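PDB 2RE3: proteophosphoglycan from Silicibacter pomeroyi DSS-3, which is of unknown function, belongs to the DUF1285 family with its repeated structural motifs, and is possibly involved in signal transduction. Local coordinates for residues D92-A104 / V111-V123. Residues are numbered along the deposited sequence; the frame is centred on the assembly and turned at random. Where two conformers were deposited one is given.
Sequences DDAPFVAVDVEVA and VLTFTTHVGDSAV
V101 and F114 face each other as a non-hydrogen-bonded pair between strands 96-104 and 111-116, which run antiparallel at 159° with axes 4.6 Å apart. The ladder shifts register without losing its bonding where V99 and D100 both give their N-H to T115 O, at 2.8 Å from V99 N and 3.2 Å from D100 N: a classic beta bulge. On the face carrying V101, L112 and F114, V101 CG2 sits over one face of the F114 ring, offset toward its rim and 4.0 Å from the centroid, a CH-pi contact. A chi1 of 54° puts V101 CG1 between the backbone N and the carbonyl carbon and turns CG2 anti to N, over the phenyl that runs alongside, while A98 CB approaches the same ring obliquely. L163 of helix 157-164 packs on V101, L112 and F114 alike. Replacing F114 by an alanine is likely to cost V101 CG2 its aromatic partner and open a gap against L163. On the opposite face, with E102 and T113, a water bonds V111 O and T113 OG1. Past the bulge, H117 N bonds V97 O at 2.8 Å, its imidazole edge meets F96 CA, and F96 CE1 touches V118 CG2 at 3.6 Å. The whole is a bulged beta hairpin, whose second strand turns back through the type I turn T116-G119 to pair antiparallel with strand 121-123, within the mixed sheet of the C-terminal DUF1285 domain.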
# COMPACT_ATOMS: atom_id res chain seq x y z
N ASP A 92 -1.28 3.66 10.23
CA ASP A 92 -2.31 3.00 10.99
C ASP A 92 -2.42 1.59 10.51
O ASP A 92 -2.46 0.69 11.32
CB ASP A 92 -3.65 3.72 10.84
CG ASP A 92 -3.74 4.95 11.71
OD1 ASP A 92 -2.83 5.15 12.55
OD2 ASP A 92 -4.70 5.72 11.54
N ASP A 93 -2.45 1.42 9.20
CA ASP A 93 -2.60 0.12 8.58
C ASP A 93 -1.56 -0.06 7.45
O ASP A 93 -0.44 -0.46 7.72
CB ASP A 93 -4.04 -0.04 8.10
CG ASP A 93 -4.40 -1.46 7.76
OD1 ASP A 93 -3.53 -2.34 7.85
OD2 ASP A 93 -5.57 -1.72 7.42
N ALA A 94 -1.91 0.24 6.20
CA ALA A 94 -0.95 0.12 5.11
C ALA A 94 -0.59 1.53 4.69
O ALA A 94 -1.37 2.46 4.89
CB ALA A 94 -1.53 -0.67 3.97
N PRO A 95 0.62 1.72 4.14
CA PRO A 95 1.00 3.03 3.63
C PRO A 95 0.18 3.48 2.42
O PRO A 95 0.16 4.69 2.09
CB PRO A 95 2.47 2.84 3.26
CG PRO A 95 2.68 1.35 3.11
CD PRO A 95 1.72 0.73 4.03
N PHE A 96 -0.48 2.53 1.75
CA PHE A 96 -1.27 2.87 0.55
C PHE A 96 -2.65 2.24 0.55
O PHE A 96 -2.90 1.26 1.24
CB PHE A 96 -0.55 2.43 -0.70
CG PHE A 96 0.83 3.01 -0.86
CD1 PHE A 96 1.00 4.37 -1.08
CD2 PHE A 96 1.94 2.19 -0.87
CE1 PHE A 96 2.25 4.89 -1.26
CE2 PHE A 96 3.21 2.71 -1.06
CZ PHE A 96 3.36 4.07 -1.26
N VAL A 97 -3.55 2.84 -0.21
CA VAL A 97 -4.81 2.25 -0.51
C VAL A 97 -4.87 2.00 -2.01
O VAL A 97 -4.58 2.90 -2.78
CB VAL A 97 -5.98 3.17 -0.11
CG1 VAL A 97 -7.27 2.70 -0.78
CG2 VAL A 97 -6.14 3.22 1.43
N ALA A 98 -5.22 0.77 -2.40
CA ALA A 98 -5.50 0.42 -3.80
C ALA A 98 -6.90 0.90 -4.15
O ALA A 98 -7.88 0.42 -3.55
CB ALA A 98 -5.39 -1.11 -4.02
N VAL A 99 -7.01 1.82 -5.10
CA VAL A 99 -8.31 2.39 -5.46
C VAL A 99 -8.87 1.92 -6.79
O VAL A 99 -10.00 2.24 -7.14
CB VAL A 99 -8.25 3.91 -5.52
CG1 VAL A 99 -7.93 4.46 -4.10
CG2 VAL A 99 -7.24 4.37 -6.59
N ASP A 100 -8.08 1.18 -7.55
CA ASP A 100 -8.52 0.67 -8.83
C ASP A 100 -7.86 -0.67 -9.11
O ASP A 100 -6.74 -0.92 -8.68
CB ASP A 100 -8.18 1.67 -9.93
CG ASP A 100 -9.09 1.55 -11.12
OD1 ASP A 100 -10.15 0.92 -10.98
OD2 ASP A 100 -8.74 2.09 -12.20
N VAL A 101 -8.58 -1.54 -9.81
CA VAL A 101 -7.99 -2.79 -10.27
C VAL A 101 -8.48 -3.00 -11.68
O VAL A 101 -9.64 -2.71 -11.99
CB VAL A 101 -8.36 -4.01 -9.38
CG1 VAL A 101 -9.87 -4.14 -9.22
CG2 VAL A 101 -7.78 -5.29 -9.96
N GLU A 102 -7.57 -3.50 -12.52
CA GLU A 102 -7.80 -3.74 -13.94
C GLU A 102 -7.51 -5.23 -14.19
O GLU A 102 -6.48 -5.74 -13.72
CB GLU A 102 -6.82 -2.85 -14.73
CG GLU A 102 -6.75 -3.10 -16.23
CD GLU A 102 -5.32 -3.20 -16.76
OE1 GLU A 102 -4.61 -2.16 -16.78
OE2 GLU A 102 -4.93 -4.32 -17.17
N VAL A 103 -8.39 -5.94 -14.91
CA VAL A 103 -8.11 -7.35 -15.26
C VAL A 103 -7.70 -7.47 -16.72
O VAL A 103 -8.21 -6.77 -17.57
CB VAL A 103 -9.33 -8.30 -15.19
CG1 VAL A 103 -8.91 -9.58 -14.47
CG2 VAL A 103 -10.54 -7.66 -14.57
N ALA A 104 -6.81 -8.40 -17.00
CA ALA A 104 -6.54 -8.77 -18.39
C ALA A 104 -6.50 -10.27 -18.40
O ALA A 104 -6.21 -10.89 -17.39
CB ALA A 104 -5.23 -8.19 -18.87
N VAL A 111 -4.50 -11.57 -15.22
CA VAL A 111 -3.55 -10.66 -14.57
C VAL A 111 -4.29 -9.45 -13.98
O VAL A 111 -5.11 -8.79 -14.64
CB VAL A 111 -2.44 -10.18 -15.56
CG1 VAL A 111 -1.42 -9.30 -14.83
CG2 VAL A 111 -1.76 -11.36 -16.22
N LEU A 112 -4.01 -9.17 -12.72
CA LEU A 112 -4.66 -8.08 -12.00
C LEU A 112 -3.66 -6.95 -11.79
O LEU A 112 -2.65 -7.14 -11.10
CB LEU A 112 -5.22 -8.56 -10.65
CG LEU A 112 -6.21 -9.72 -10.62
CD1 LEU A 112 -6.58 -10.12 -9.16
CD2 LEU A 112 -7.45 -9.35 -11.37
N THR A 113 -3.92 -5.79 -12.39
CA THR A 113 -3.11 -4.60 -12.19
C THR A 113 -3.85 -3.57 -11.31
O THR A 113 -4.94 -3.09 -11.64
CB THR A 113 -2.67 -3.99 -13.50
OG1 THR A 113 -1.85 -4.94 -14.17
CG2 THR A 113 -1.85 -2.71 -13.26
N PHE A 114 -3.23 -3.27 -10.18
CA PHE A 114 -3.80 -2.35 -9.21
C PHE A 114 -3.18 -0.97 -9.35
O PHE A 114 -2.00 -0.85 -9.70
CB PHE A 114 -3.51 -2.84 -7.81
CG PHE A 114 -4.27 -4.07 -7.43
CD1 PHE A 114 -3.78 -5.31 -7.73
CD2 PHE A 114 -5.46 -3.97 -6.74
CE1 PHE A 114 -4.47 -6.43 -7.36
CE2 PHE A 114 -6.15 -5.09 -6.36
CZ PHE A 114 -5.65 -6.32 -6.68
N THR A 115 -3.97 0.05 -9.09
CA THR A 115 -3.52 1.42 -8.97
C THR A 115 -3.85 1.88 -7.55
O THR A 115 -4.96 1.59 -7.05
CB THR A 115 -4.24 2.30 -10.00
OG1 THR A 115 -3.89 1.82 -11.31
CG2 THR A 115 -3.83 3.78 -9.87
N THR A 116 -2.86 2.54 -6.92
CA THR A 116 -2.96 3.08 -5.56
C THR A 116 -3.43 4.54 -5.57
O THR A 116 -3.48 5.18 -6.63
CB THR A 116 -1.59 3.04 -4.83
OG1 THR A 116 -0.68 3.95 -5.46
CG2 THR A 116 -0.99 1.59 -4.82
N HIS A 117 -3.74 5.07 -4.40
CA HIS A 117 -4.28 6.44 -4.31
C HIS A 117 -3.24 7.53 -4.62
O HIS A 117 -3.57 8.69 -4.71
CB HIS A 117 -4.98 6.68 -2.95
CG HIS A 117 -4.04 6.89 -1.79
ND1 HIS A 117 -3.13 5.93 -1.37
CD2 HIS A 117 -3.92 7.94 -0.94
CE1 HIS A 117 -2.49 6.39 -0.30
NE2 HIS A 117 -2.93 7.61 -0.03
N VAL A 118 -1.98 7.15 -4.77
CA VAL A 118 -0.96 8.11 -5.11
C VAL A 118 -0.47 7.85 -6.54
O VAL A 118 0.54 8.39 -6.98
CB VAL A 118 0.18 8.06 -4.10
CG1 VAL A 118 -0.36 8.40 -2.70
CG2 VAL A 118 0.87 6.66 -4.11
N GLY A 119 -1.20 7.04 -7.28
CA GLY A 119 -0.93 6.88 -8.69
C GLY A 119 -0.02 5.74 -9.08
O GLY A 119 0.21 5.54 -10.27
N ASP A 120 0.51 4.98 -8.12
CA ASP A 120 1.40 3.89 -8.48
C ASP A 120 0.62 2.66 -8.96
O ASP A 120 -0.53 2.42 -8.57
CB ASP A 120 2.31 3.48 -7.33
CG ASP A 120 3.29 4.57 -6.92
OD1 ASP A 120 3.82 5.32 -7.80
OD2 ASP A 120 3.53 4.63 -5.69
N SER A 121 1.29 1.87 -9.78
CA SER A 121 0.71 0.72 -10.41
C SER A 121 1.41 -0.53 -9.84
O SER A 121 2.63 -0.54 -9.74
CB SER A 121 0.99 0.84 -11.90
OG SER A 121 0.52 -0.28 -12.59
N ALA A 122 0.67 -1.58 -9.48
CA ALA A 122 1.30 -2.85 -9.07
C ALA A 122 0.64 -4.01 -9.73
O ALA A 122 -0.55 -4.21 -9.52
CB ALA A 122 1.20 -3.02 -7.59
N VAL A 123 1.39 -4.79 -10.51
CA VAL A 123 0.87 -5.97 -11.16
C VAL A 123 0.88 -7.10 -10.14
O VAL A 123 1.96 -7.50 -9.67
CB VAL A 123 1.76 -6.36 -12.33
CG1 VAL A 123 1.41 -7.76 -12.84
CG2 VAL A 123 1.70 -5.29 -13.44
O HOH W 1 -4.01 -6.43 -15.89